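Local coordinates for putative ABC transporter amino acid-binding protein (Sinorhizobium meliloti, PDB 2Q88), which binds the compatible solute ectoine in the cleft between its two lobes and probably delivers it to an ABC transporter for osmoprotection, at residues Glu8-Gly13 and Leu49-Val54; Leu80-Glu85 and Glu251-Ala256; Ser93-Cys98 and Met246-Glu251. All blocks are in the same frame, centred on the assembly; numbering follows the deposited sequence.

Contact 1: residues Glu8-Gly13 and Leu49-Val54; sequences ELKEQG and LGVADV
Two helix ends meet beside the parallel sheet of one lobe of this type II periplasmic binding protein fold: Leu-9, Lys-10 and Gly-13 at the close of helix 5-12 lie against Val-51 and the turn that leads from helix 37-48 into strand 53-58. Val-51 supplies the apolar part. Its CG2 sits 3.9 Å from Leu-9 CB and just as near Lys-10 CG, while CG1, anti to the backbone N (chi1 177°), is turned under the last helical turn near the Leu-9 carbonyl and Gly-13. Phe-46 of helix 37-48 touches both Leu-9 and Val-51. Further out, the Lys-10 chain bends at chi3 (78°) and runs past the turn, bringing CE within 3.4 Å of Leu-49 O. Gly-50 takes the positive phi of a Schellman motif, and Gly-13 ends the other helix in a similar left-handed conformation. Polar links are made by the backbone. Gly-13 O accepts a weak hydrogen bond from Asp-53 N (3.2 Å, 126° at the hydrogen). One water donates to Lys-10 O (2.9 Å) and to Gly-50 O (2.8 Å) and accepts from Ala-52 N. Asp-53 OD1 forms a salt bridge with Arg-43. With the direct backbone bond weak, much of the polar link runs through that water, beside a small apolar patch of Leu-9, Val-51 and the Lys-10 methylenes.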
ATOM      1  N   GLU A   8       2.759   9.349  25.168  1.00 32.91           N
ATOM      2  CA  GLU A   8       4.137   9.570  24.725  1.00 32.64           C
ATOM      3  C   GLU A   8       4.196  10.333  23.406  1.00 32.01           C
ATOM      4  O   GLU A   8       5.008  11.246  23.244  1.00 31.62           O
ATOM      5  CB  GLU A   8       4.864   8.234  24.576  1.00 33.04           C
ATOM      6  CG  GLU A   8       5.020   7.462  25.877  1.00 35.30           C
ATOM      7  CD  GLU A   8       5.939   6.263  25.736  1.00 38.35           C
ATOM      8  OE1 GLU A   8       5.729   5.443  24.815  1.00 39.39           O
ATOM      9  OE2 GLU A   8       6.878   6.141  26.553  1.00 41.08           O
ATOM     10  N   LEU A   9       3.337   9.945  22.467  1.00 30.86           N
ATOM     11  CA  LEU A   9       3.236  10.609  21.169  1.00 30.26           C
ATOM     12  C   LEU A   9       2.688  12.025  21.284  1.00 30.11           C
ATOM     13  O   LEU A   9       3.147  12.927  20.590  1.00 30.17           O
ATOM     14  CB  LEU A   9       2.361   9.790  20.210  1.00 29.71           C
ATOM     15  CG  LEU A   9       2.902   8.422  19.804  1.00 28.71           C
ATOM     16  CD1 LEU A   9       1.970   7.783  18.787  1.00 27.70           C
ATOM     17  CD2 LEU A   9       4.319   8.536  19.232  1.00 26.85           C
ATOM     18  N   LYS A  10       1.705  12.214  22.160  1.00 30.49           N
ATOM     19  CA  LYS A  10       1.144  13.538  22.394  1.00 31.11           C
ATOM     20  C   LYS A  10       2.213  14.451  22.989  1.00 31.15           C
ATOM     21  O   LYS A  10       2.342  15.607  22.580  1.00 31.05           O
ATOM     22  CB  LYS A  10      -0.080  13.462  23.308  1.00 30.95           C
ATOM     23  CG  LYS A  10      -1.278  12.745  22.693  1.00 31.37           C
ATOM     24  CD  LYS A  10      -2.388  12.541  23.727  1.00 32.39           C
ATOM     25  CE  LYS A  10      -3.196  13.816  23.978  1.00 35.37           C
ATOM     26  NZ  LYS A  10      -4.352  13.572  24.909  1.00 36.31           N
ATOM     27  N   GLU A  11       2.997  13.919  23.925  1.00 31.27           N
ATOM     28  CA  GLU A  11       4.036  14.717  24.593  1.00 31.99           C
ATOM     29  C   GLU A  11       5.216  14.971  23.661  1.00 31.53           C
ATOM     30  O   GLU A  11       5.866  16.008  23.745  1.00 31.87           O
ATOM     31  CB  GLU A  11       4.492  14.062  25.900  1.00 32.30           C
ATOM     32  CG  GLU A  11       3.393  13.873  26.951  1.00 34.75           C
ATOM     33  CD  GLU A  11       2.707  15.165  27.409  1.00 38.12           C
ATOM     34  OE1 GLU A  11       1.599  15.065  27.989  1.00 38.44           O
ATOM     35  OE2 GLU A  11       3.260  16.278  27.207  1.00 39.82           O
ATOM     36  N   GLN A  12       5.463  14.018  22.765  1.00 31.16           N
ATOM     37  CA  GLN A  12       6.463  14.130  21.708  1.00 30.91           C
ATOM     38  C   GLN A  12       6.115  15.231  20.712  1.00 30.23           C
ATOM     39  O   GLN A  12       6.985  15.975  20.273  1.00 30.25           O
ATOM     40  CB  GLN A  12       6.537  12.799  20.952  1.00 31.30           C
ATOM     41  CG  GLN A  12       7.759  12.626  20.088  1.00 32.14           C
ATOM     42  CD  GLN A  12       8.036  11.171  19.807  1.00 32.45           C
ATOM     43  OE1 GLN A  12       8.927  10.584  20.419  1.00 34.35           O
ATOM     44  NE2 GLN A  12       7.256  10.575  18.914  1.00 30.14           N
ATOM     45  N   GLY A  13       4.843  15.292  20.329  1.00 29.48           N
ATOM     46  CA  GLY A  13       4.368  16.241  19.333  1.00 28.27           C
ATOM     47  C   GLY A  13       4.156  15.653  17.948  1.00 27.81           C
ATOM     48  O   GLY A  13       3.659  16.344  17.055  1.00 27.36           O
ATOM     49  N   LEU A  49      -6.398  13.029  17.853  1.00 25.09           N
ATOM     50  CA  LEU A  49      -5.900  12.414  19.076  1.00 25.03           C
ATOM     51  C   LEU A  49      -4.954  13.333  19.856  1.00 25.04           C
ATOM     52  O   LEU A  49      -4.479  12.955  20.922  1.00 25.36           O
ATOM     53  CB  LEU A  49      -5.196  11.078  18.774  1.00 24.84           C
ATOM     54  CG  LEU A  49      -6.058   9.967  18.175  1.00 25.20           C
ATOM     55  CD1 LEU A  49      -5.215   8.731  17.795  1.00 25.32           C
ATOM     56  CD2 LEU A  49      -7.142   9.616  19.174  1.00 25.88           C
ATOM     57  N   GLY A  50      -4.675  14.520  19.321  1.00 24.58           N
ATOM     58  CA  GLY A  50      -3.803  15.483  19.995  1.00 25.38           C
ATOM     59  C   GLY A  50      -2.324  15.333  19.696  1.00 25.65           C
ATOM     60  O   GLY A  50      -1.477  15.826  20.459  1.00 25.97           O
ATOM     61  N   VAL A  51      -2.014  14.643  18.594  1.00 25.65           N
ATOM     62  CA  VAL A  51      -0.636  14.496  18.103  1.00 26.23           C
ATOM     63  C   VAL A  51      -0.519  15.404  16.887  1.00 26.84           C
ATOM     64  O   VAL A  51      -1.064  15.086  15.831  1.00 27.62           O
ATOM     65  CB  VAL A  51      -0.309  13.030  17.718  1.00 25.74           C
ATOM     66  CG1 VAL A  51       1.096  12.910  17.146  1.00 26.14           C
ATOM     67  CG2 VAL A  51      -0.489  12.085  18.914  1.00 25.13           C
ATOM     68  N   ALA A  52       0.201  16.515  17.049  1.00 27.63           N
ATOM     69  CA  ALA A  52       0.174  17.663  16.125  1.00 27.82           C
ATOM     70  C   ALA A  52       0.746  17.444  14.713  1.00 28.29           C
ATOM     71  O   ALA A  52       0.391  18.172  13.776  1.00 27.75           O
ATOM     72  CB  ALA A  52       0.863  18.866  16.777  1.00 28.50           C
ATOM     73  N   ASP A  53       1.643  16.472  14.561  1.00 28.45           N
ATOM     74  CA  ASP A  53       2.294  16.232  13.269  1.00 28.76           C
ATOM     75  C   ASP A  53       2.572  14.754  13.050  1.00 28.49           C
ATOM     76  O   ASP A  53       2.523  13.962  13.993  1.00 27.82           O
ATOM     77  CB  ASP A  53       3.615  17.006  13.189  1.00 29.46           C
ATOM     78  CG  ASP A  53       3.921  17.515  11.779  1.00 31.56           C
ATOM     79  OD1 ASP A  53       3.394  16.956  10.787  1.00 34.82           O
ATOM     80  OD2 ASP A  53       4.672  18.496  11.568  1.00 35.99           O
ATOM     81  N   VAL A  54       2.845  14.400  11.795  1.00 27.82           N
ATOM     82  CA  VAL A  54       3.394  13.090  11.450  1.00 27.33           C
ATOM     83  C   VAL A  54       4.768  13.314  10.821  1.00 26.92           C
ATOM     84  O   VAL A  54       4.992  14.325  10.149  1.00 26.23           O
ATOM     85  CB  VAL A  54       2.457  12.242  10.526  1.00 27.57           C
ATOM     86  CG1 VAL A  54       1.217  11.774  11.291  1.00 27.96           C
ATOM     87  CG2 VAL A  54       2.044  13.006   9.251  1.00 28.49           C
TER
HETATM   88  O   HOH W   1       1.121  16.740  20.209  1.00 33.76           O

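Contact 2: residues Leu80-Glu85 and Glu251-Ala256; sequences LFMKPE and EKLCAA. With CD (cadmium ion), chain B; 4CS ((4S)-2-methyl-1,4,5,6-tetrahydropyrimidine-4-carboxylic acid), chain F.
Met-82 and Leu-253 form the close-packed side of this contact, their side chains crossing at a slant. The extended Met-82 chain brings its SD to 3.9 Å from Leu-253 CD1, and Met-82 SD is 4.0 Å from Cys-254 SG, so the buried thioether lies against both a methyl of Leu-253 and a sulfur; nearer the backbone, the two CB atoms of Met-82 and Leu-253 are 4.1 Å apart. Cys-254 SG, anti to its own carbonyl carbon (chi1 -69°), is joined by a disulfide to Cys-87 of helix 84-87, which ties the C-terminal helix 250-254 covalently to the helix that starts at Pro-84. In this solute-binding fold the first segment also reaches the ligand cleft. There Phe-81 N, next to Met-82 in the chain, gives a nearly straight hydrogen bond to ectoine OXT (2.9 Å, 161°), and CE2 of the Phe-81 ring comes within 3.4 Å of the ectoine ring atom N; Arg-86, Thr-134 and Glu-22 hold the ligand as well. No hydrogen bond joins the two segments anywhere. On the solvent side the exposed Pro-84 ring meets only two carbonyl oxygens, its CG 3.7 Å from Cys-254 O and 3.6 Å from Ala-255 O. Farther out still, both carboxylate oxygens of Glu-251 bind a cadmium ion that also takes waters.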
ATOM      1  N   LEU A  80      -0.295  -0.660   3.082  1.00 24.70           N
ATOM      2  CA  LEU A  80       0.204  -2.013   3.382  1.00 24.63           C
ATOM      3  C   LEU A  80      -0.979  -2.957   3.586  1.00 23.98           C
ATOM      4  O   LEU A  80      -1.555  -3.047   4.682  1.00 24.10           O
ATOM      5  CB  LEU A  80       1.151  -2.008   4.593  1.00 25.26           C
ATOM      6  CG  LEU A  80       1.926  -3.311   4.845  1.00 25.82           C
ATOM      7  CD1 LEU A  80       3.087  -3.493   3.865  1.00 27.90           C
ATOM      8  CD2 LEU A  80       2.418  -3.366   6.276  1.00 29.19           C
ATOM      9  N   PHE A  81      -1.353  -3.641   2.509  1.00 22.41           N
ATOM     10  CA  PHE A  81      -2.589  -4.403   2.455  1.00 22.14           C
ATOM     11  C   PHE A  81      -2.645  -5.506   3.511  1.00 22.90           C
ATOM     12  O   PHE A  81      -1.631  -6.156   3.790  1.00 22.19           O
ATOM     13  CB  PHE A  81      -2.773  -5.035   1.070  1.00 21.75           C
ATOM     14  CG  PHE A  81      -2.902  -4.042  -0.063  1.00 21.35           C
ATOM     15  CD1 PHE A  81      -3.782  -2.959   0.020  1.00 20.92           C
ATOM     16  CD2 PHE A  81      -2.208  -4.254  -1.264  1.00 21.49           C
ATOM     17  CE1 PHE A  81      -3.919  -2.065  -1.059  1.00 21.38           C
ATOM     18  CE2 PHE A  81      -2.342  -3.356  -2.342  1.00 21.87           C
ATOM     19  CZ  PHE A  81      -3.198  -2.272  -2.229  1.00 22.33           C
ATOM     20  N   MET A  82      -3.832  -5.709   4.084  1.00 23.31           N
ATOM     21  CA  MET A  82      -4.039  -6.729   5.109  1.00 24.79           C
ATOM     22  C   MET A  82      -4.023  -8.119   4.518  1.00 25.40           C
ATOM     23  O   MET A  82      -4.658  -8.370   3.496  1.00 25.71           O
ATOM     24  CB  MET A  82      -5.372  -6.528   5.821  1.00 24.63           C
ATOM     25  CG  MET A  82      -5.521  -5.185   6.513  1.00 24.29           C
ATOM     26  SD  MET A  82      -6.924  -5.243   7.666  1.00 27.23           S
ATOM     27  CE  MET A  82      -7.276  -3.505   7.787  1.00 23.95           C
ATOM     28  N   LYS A  83      -3.309  -9.013   5.195  1.00 26.39           N
ATOM     29  CA  LYS A  83      -3.216 -10.421   4.837  1.00 27.03           C
ATOM     30  C   LYS A  83      -2.991 -11.201   6.120  1.00 27.30           C
ATOM     31  O   LYS A  83      -2.351 -10.695   7.040  1.00 28.04           O
ATOM     32  CB  LYS A  83      -2.015 -10.678   3.926  1.00 26.84           C
ATOM     33  CG  LYS A  83      -2.058 -10.013   2.576  1.00 29.05           C
ATOM     34  CD  LYS A  83      -0.649  -9.866   2.029  1.00 32.08           C
ATOM     35  CE  LYS A  83      -0.103 -11.186   1.545  1.00 34.11           C
ATOM     36  NZ  LYS A  83       1.229 -10.989   0.906  1.00 37.09           N
ATOM     37  N   PRO A  84      -3.490 -12.431   6.181  1.00 27.84           N
ATOM     38  CA  PRO A  84      -3.321 -13.275   7.369  1.00 27.80           C
ATOM     39  C   PRO A  84      -1.914 -13.178   7.982  1.00 27.82           C
ATOM     40  O   PRO A  84      -1.790 -12.841   9.154  1.00 27.51           O
ATOM     41  CB  PRO A  84      -3.614 -14.670   6.830  1.00 28.38           C
ATOM     42  CG  PRO A  84      -4.677 -14.419   5.785  1.00 27.76           C
ATOM     43  CD  PRO A  84      -4.263 -13.113   5.122  1.00 27.47           C
ATOM     44  N   GLU A  85      -0.874 -13.414   7.175  1.00 27.90           N
ATOM     45  CA  GLU A  85       0.534 -13.333   7.620  1.00 28.03           C
ATOM     46  C   GLU A  85       0.934 -12.002   8.230  1.00 27.63           C
ATOM     47  O   GLU A  85       1.673 -11.963   9.210  1.00 27.29           O
ATOM     48  CB  GLU A  85       1.501 -13.645   6.476  1.00 28.57           C
ATOM     49  CG  GLU A  85       1.001 -13.215   5.105  1.00 31.69           C
ATOM     50  CD  GLU A  85       0.161 -14.300   4.461  1.00 33.48           C
ATOM     51  OE1 GLU A  85      -1.072 -14.141   4.390  1.00 32.70           O
ATOM     52  OE2 GLU A  85       0.741 -15.329   4.045  1.00 37.50           O
ATOM     53  N   GLU A 251     -11.254  -8.208  10.619  1.00 29.31           N
ATOM     54  CA  GLU A 251     -11.301  -9.661  10.826  1.00 30.93           C
ATOM     55  C   GLU A 251     -11.611 -10.449   9.548  1.00 31.00           C
ATOM     56  O   GLU A 251     -11.031 -11.511   9.331  1.00 31.59           O
ATOM     57  CB  GLU A 251     -12.233 -10.054  11.970  1.00 31.18           C
ATOM     58  CG  GLU A 251     -11.837 -11.390  12.599  1.00 33.96           C
ATOM     59  CD  GLU A 251     -12.947 -12.026  13.406  1.00 37.73           C
ATOM     60  OE1 GLU A 251     -12.658 -12.956  14.201  1.00 41.90           O
ATOM     61  OE2 GLU A 251     -14.117 -11.617  13.248  1.00 39.69           O
ATOM     62  N   LYS A 252     -12.484  -9.923   8.691  1.00 31.70           N
ATOM     63  CA  LYS A 252     -12.768 -10.553   7.385  1.00 32.11           C
ATOM     64  C   LYS A 252     -11.568 -10.568   6.426  1.00 32.17           C
ATOM     65  O   LYS A 252     -11.334 -11.555   5.723  1.00 31.99           O
ATOM     66  CB  LYS A 252     -13.942  -9.867   6.696  1.00 32.44           C
ATOM     67  CG  LYS A 252     -15.316 -10.206   7.259  1.00 33.65           C
ATOM     68  CD  LYS A 252     -16.296  -9.088   6.915  1.00 35.36           C
ATOM     69  CE  LYS A 252     -17.737  -9.573   6.865  1.00 37.90           C
ATOM     70  NZ  LYS A 252     -18.633  -8.466   6.395  1.00 39.40           N
ATOM     71  N   LEU A 253     -10.828  -9.461   6.375  1.00 32.01           N
ATOM     72  CA  LEU A 253      -9.658  -9.358   5.503  1.00 32.22           C
ATOM     73  C   LEU A 253      -8.489 -10.180   6.032  1.00 32.54           C
ATOM     74  O   LEU A 253      -7.629 -10.603   5.270  1.00 32.10           O
ATOM     75  CB  LEU A 253      -9.229  -7.897   5.342  1.00 32.07           C
ATOM     76  CG  LEU A 253     -10.235  -6.894   4.778  1.00 32.25           C
ATOM     77  CD1 LEU A 253      -9.757  -5.490   5.064  1.00 32.59           C
ATOM     78  CD2 LEU A 253     -10.455  -7.103   3.297  1.00 33.29           C
ATOM     79  N   CYS A 254      -8.465 -10.392   7.345  1.00 33.42           N
ATOM     80  CA  CYS A 254      -7.392 -11.124   8.015  1.00 34.73           C
ATOM     81  C   CYS A 254      -7.679 -12.616   8.189  1.00 35.51           C
ATOM     82  O   CYS A 254      -6.795 -13.375   8.599  1.00 35.21           O
ATOM     83  CB  CYS A 254      -7.100 -10.493   9.378  1.00 34.73           C
ATOM     84  SG  CYS A 254      -6.346  -8.846   9.274  1.00 35.66           S
ATOM     85  N   ALA A 255      -8.904 -13.032   7.873  1.00 36.89           N
ATOM     86  CA  ALA A 255      -9.331 -14.417   8.091  1.00 38.29           C
ATOM     87  C   ALA A 255      -8.611 -15.411   7.180  1.00 39.49           C
ATOM     88  O   ALA A 255      -8.204 -15.064   6.068  1.00 39.72           O
ATOM     89  CB  ALA A 255     -10.841 -14.540   7.926  1.00 38.07           C
ATOM     90  N   ALA A 256      -8.444 -16.642   7.667  1.00 40.78           N
ATOM     91  CA  ALA A 256      -7.949 -17.738   6.843  1.00 42.08           C
ATOM     92  C   ALA A 256      -8.994 -18.028   5.769  1.00 42.94           C
ATOM     93  O   ALA A 256      -9.951 -18.773   6.000  1.00 43.34           O
ATOM     94  CB  ALA A 256      -7.681 -18.972   7.697  1.00 42.10           C
TER
HETATM   95 CD    CD B 601     -14.785 -11.949  15.702  0.50 30.83          CD
HETATM   96  O   4CS F 501       2.297  -5.078  -0.437  1.00 22.38           O
HETATM   97  C   4CS F 501       1.500  -4.140  -0.453  1.00 21.89           C
HETATM   98  OXT 4CS F 501       0.822  -3.887   0.551  1.00 22.40           O
HETATM   99  CA  4CS F 501       1.326  -3.310  -1.718  1.00 21.02           C
HETATM  100  CB  4CS F 501       2.633  -3.037  -2.438  1.00 20.98           C
HETATM  101  CAD 4CS F 501       2.359  -2.240  -3.717  1.00 20.33           C
HETATM  102  NAG 4CS F 501       1.616  -0.999  -3.378  1.00 20.20           N
HETATM  103  CAI 4CS F 501       0.779  -0.935  -2.253  1.00 20.63           C
HETATM  104  CAA 4CS F 501       0.031   0.365  -1.911  1.00 20.18           C
HETATM  105  N   4CS F 501       0.639  -2.043  -1.406  1.00 20.65           N
HETATM  106  O   HOH W   2     -14.977  -9.478  15.942  1.00 25.78           O
HETATM  107  O   HOH W   3     -16.385 -13.286  14.831  1.00 32.86           O
HETATM  108  O   HOH W   4     -13.419 -11.604  16.335  1.00 16.81           O

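Contact 3: residues Ser93-Cys98 and Met246-Glu251; sequences SQPILC and MSTTRE. With CD (cadmium ion), chain B.
The loop Ser-93-Cys-98 has no regular structure and runs beside the turn that enters helix 250-254, the backbones coming nearest at Gln-94 and Arg-250, whose CA atoms are 5.0 Å apart. In this solute-binding fold the loop leads from strand 91-92 into strand 98-106, and Thr-249 is the N-cap of the C-terminal helix. The Gln-94 chain folds back at chi2 (-60°), which carries OE1 to the first turn of that helix: Arg-250 N donates to it over 2.9 Å with 163° at the hydrogen, approaching from above the amide plane. The same OE1 lies 3.4 Å from Thr-249 CA. Pro-95 fills the next place along, its ring reaching toward the threonines, with CG 3.7 Å from Thr-248 CG2. Arg-250, bent at chi3, passes Ser-93 and gives NH1 to Tyr-92 O, with a long, weak ion pair to Asp-219 besides. Ser-93 O is buried by the contact and has no hydrogen-bonding partner; Arg-250 CG lies 3.8 Å from it. The Gln-94 amide and the guanidinium are inclined by 58°, and Gln-94 NE2 stands over one guanidinium face, offset toward its rim, 3.5 Å from Arg-250 CZ.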
ATOM      1  N   SER A  93      -5.526  -1.325  12.111  1.00 23.72           N
ATOM      2  CA  SER A  93      -6.787  -0.629  12.243  1.00 23.47           C
ATOM      3  C   SER A  93      -7.822  -1.316  11.363  1.00 23.82           C
ATOM      4  O   SER A  93      -7.518  -2.278  10.675  1.00 23.76           O
ATOM      5  CB  SER A  93      -6.636   0.810  11.749  1.00 23.80           C
ATOM      6  OG  SER A  93      -6.520   0.820  10.334  1.00 23.33           O
ATOM      7  N   GLN A  94      -9.044  -0.795  11.375  1.00 24.11           N
ATOM      8  CA  GLN A  94     -10.084  -1.201  10.428  1.00 23.88           C
ATOM      9  C   GLN A  94      -9.699  -0.728   9.009  1.00 23.90           C
ATOM     10  O   GLN A  94      -8.779   0.077   8.878  1.00 24.71           O
ATOM     11  CB  GLN A  94     -11.434  -0.635  10.897  1.00 24.21           C
ATOM     12  CG  GLN A  94     -11.987  -1.344  12.161  1.00 24.53           C
ATOM     13  CD  GLN A  94     -12.222  -2.842  11.968  1.00 25.58           C
ATOM     14  OE1 GLN A  94     -12.623  -3.290  10.889  1.00 26.27           O
ATOM     15  NE2 GLN A  94     -11.978  -3.615  13.018  1.00 25.29           N
ATOM     16  N   PRO A  95     -10.347  -1.245   7.960  1.00 23.59           N
ATOM     17  CA  PRO A  95      -9.929  -0.966   6.586  1.00 23.48           C
ATOM     18  C   PRO A  95     -10.038   0.496   6.187  1.00 23.25           C
ATOM     19  O   PRO A  95     -10.925   1.211   6.652  1.00 22.93           O
ATOM     20  CB  PRO A  95     -10.878  -1.810   5.730  1.00 23.58           C
ATOM     21  CG  PRO A  95     -11.527  -2.770   6.651  1.00 23.76           C
ATOM     22  CD  PRO A  95     -11.520  -2.135   8.005  1.00 23.54           C
ATOM     23  N   ILE A  96      -9.120   0.927   5.325  1.00 22.96           N
ATOM     24  CA  ILE A  96      -9.071   2.313   4.869  1.00 22.23           C
ATOM     25  C   ILE A  96      -9.019   2.413   3.350  1.00 22.67           C
ATOM     26  O   ILE A  96      -9.956   2.938   2.732  1.00 23.58           O
ATOM     27  CB  ILE A  96      -7.862   3.068   5.508  1.00 22.22           C
ATOM     28  CG1 ILE A  96      -7.996   3.092   7.036  1.00 21.01           C
ATOM     29  CG2 ILE A  96      -7.780   4.497   4.950  1.00 20.35           C
ATOM     30  CD1 ILE A  96      -6.788   3.635   7.802  1.00 22.81           C
ATOM     31  N   LEU A  97      -7.923   1.932   2.754  1.00 22.18           N
ATOM     32  CA  LEU A  97      -7.689   2.046   1.303  1.00 22.39           C
ATOM     33  C   LEU A  97      -7.763   0.697   0.599  1.00 23.19           C
ATOM     34  O   LEU A  97      -6.955  -0.198   0.856  1.00 23.49           O
ATOM     35  CB  LEU A  97      -6.335   2.684   1.008  1.00 22.05           C
ATOM     36  CG  LEU A  97      -6.008   4.034   1.663  1.00 21.69           C
ATOM     37  CD1 LEU A  97      -4.695   4.545   1.096  1.00 23.06           C
ATOM     38  CD2 LEU A  97      -7.107   5.051   1.381  1.00 20.30           C
ATOM     39  N   CYS A  98      -8.729   0.576  -0.296  1.00 24.34           N
ATOM     40  CA  CYS A  98      -8.988  -0.662  -1.026  1.00 25.62           C
ATOM     41  C   CYS A  98      -8.582  -0.516  -2.483  1.00 25.22           C
ATOM     42  O   CYS A  98      -8.791   0.534  -3.075  1.00 25.35           O
ATOM     43  CB  CYS A  98     -10.476  -1.007  -0.932  1.00 26.59           C
ATOM     44  SG  CYS A  98     -11.022  -1.337   0.754  1.00 32.53           S
ATOM     45  N   MET A 246     -15.765   0.604   3.841  1.00 28.42           N
ATOM     46  CA  MET A 246     -16.895   0.499   4.767  1.00 30.00           C
ATOM     47  C   MET A 246     -17.756  -0.773   4.589  1.00 29.98           C
ATOM     48  O   MET A 246     -18.617  -1.062   5.424  1.00 30.48           O
ATOM     49  CB  MET A 246     -17.744   1.772   4.682  1.00 29.58           C
ATOM     50  CG  MET A 246     -16.999   3.006   5.214  1.00 29.67           C
ATOM     51  SD  MET A 246     -17.755   4.587   4.808  1.00 32.38           S
ATOM     52  CE  MET A 246     -19.258   4.483   5.787  1.00 32.03           C
ATOM     53  N   SER A 247     -17.517  -1.530   3.518  1.00 30.57           N
ATOM     54  CA  SER A 247     -18.225  -2.804   3.287  1.00 30.90           C
ATOM     55  C   SER A 247     -17.537  -4.002   3.949  1.00 30.87           C
ATOM     56  O   SER A 247     -18.047  -5.128   3.896  1.00 30.39           O
ATOM     57  CB  SER A 247     -18.374  -3.080   1.787  1.00 31.21           C
ATOM     58  OG  SER A 247     -19.253  -2.146   1.180  1.00 33.20           O
ATOM     59  N   THR A 248     -16.378  -3.775   4.566  1.00 30.18           N
ATOM     60  CA  THR A 248     -15.603  -4.896   5.114  1.00 29.60           C
ATOM     61  C   THR A 248     -14.995  -4.594   6.492  1.00 29.26           C
ATOM     62  O   THR A 248     -15.213  -3.514   7.048  1.00 28.95           O
ATOM     63  CB  THR A 248     -14.556  -5.408   4.056  1.00 29.90           C
ATOM     64  OG1 THR A 248     -13.925  -6.606   4.529  1.00 29.95           O
ATOM     65  CG2 THR A 248     -13.395  -4.407   3.850  1.00 29.34           C
ATOM     66  N   THR A 249     -14.275  -5.556   7.069  1.00 28.75           N
ATOM     67  CA  THR A 249     -13.696  -5.377   8.401  1.00 28.18           C
ATOM     68  C   THR A 249     -12.312  -5.985   8.466  1.00 27.89           C
ATOM     69  O   THR A 249     -11.949  -6.801   7.619  1.00 27.84           O
ATOM     70  CB  THR A 249     -14.560  -6.029   9.509  1.00 28.67           C
ATOM     71  OG1 THR A 249     -14.627  -7.444   9.288  1.00 27.08           O
ATOM     72  CG2 THR A 249     -16.008  -5.562   9.461  1.00 28.87           C
ATOM     73  N   ARG A 250     -11.557  -5.610   9.497  1.00 27.63           N
ATOM     74  CA  ARG A 250     -10.233  -6.171   9.719  1.00 27.74           C
ATOM     75  C   ARG A 250     -10.294  -7.692   9.853  1.00 28.84           C
ATOM     76  O   ARG A 250      -9.497  -8.390   9.245  1.00 28.40           O
ATOM     77  CB  ARG A 250      -9.571  -5.538  10.946  1.00 27.88           C
ATOM     78  CG  ARG A 250      -8.139  -6.004  11.214  1.00 26.95           C
ATOM     79  CD  ARG A 250      -7.606  -5.669  12.607  1.00 27.36           C
ATOM     80  NE  ARG A 250      -8.561  -5.983  13.685  1.00 27.08           N
ATOM     81  CZ  ARG A 250      -9.142  -5.065  14.463  1.00 26.70           C
ATOM     82  NH1 ARG A 250      -8.874  -3.771  14.296  1.00 23.19           N
ATOM     83  NH2 ARG A 250      -9.997  -5.444  15.405  1.00 24.67           N
ATOM     84  N   GLU A 251     -11.254  -8.208  10.619  1.00 29.31           N
ATOM     85  CA  GLU A 251     -11.301  -9.661  10.826  1.00 30.93           C
ATOM     86  C   GLU A 251     -11.611 -10.449   9.548  1.00 31.00           C
ATOM     87  O   GLU A 251     -11.031 -11.511   9.331  1.00 31.59           O
ATOM     88  CB  GLU A 251     -12.233 -10.054  11.970  1.00 31.18           C
ATOM     89  CG  GLU A 251     -11.837 -11.390  12.599  1.00 33.96           C
ATOM     90  CD  GLU A 251     -12.947 -12.026  13.406  1.00 37.73           C
ATOM     91  OE1 GLU A 251     -12.658 -12.956  14.201  1.00 41.90           O
ATOM     92  OE2 GLU A 251     -14.117 -11.617  13.248  1.00 39.69           O
TER
HETATM   93 CD    CD B 601     -14.785 -11.949  15.702  0.50 30.83          CD
HETATM   94  O   HOH W   2     -14.977  -9.478  15.942  1.00 25.78           O
HETATM   95  O   HOH W   3     -16.385 -13.286  14.831  1.00 32.86           O
HETATM   96  O   HOH W   4     -13.419 -11.604  16.335  1.00 16.81           O

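In the fold
From the N terminus, contact 1 comes first, closing a loop of 35 residues that holds strand 14-19 and helix 37-48 and joins the end of helix 5-12 to the start of strand 53-58. Contacts 2 and 3 open only afterwards, so contact 1 stands in series with both; its centre is 28 Å from that of contact 2. Contact 3 is nested inside the long loop closed by contact 2. They adjoin through Met-82 and Leu-253, whose CD1 is 3.6 Å from Pro-95 CG, and share Glu-251. Together they tie the C-terminal helix 250-254 to the segment carrying pocket residues Leu-80 and Phe-81 and to the loop before strand 98-106.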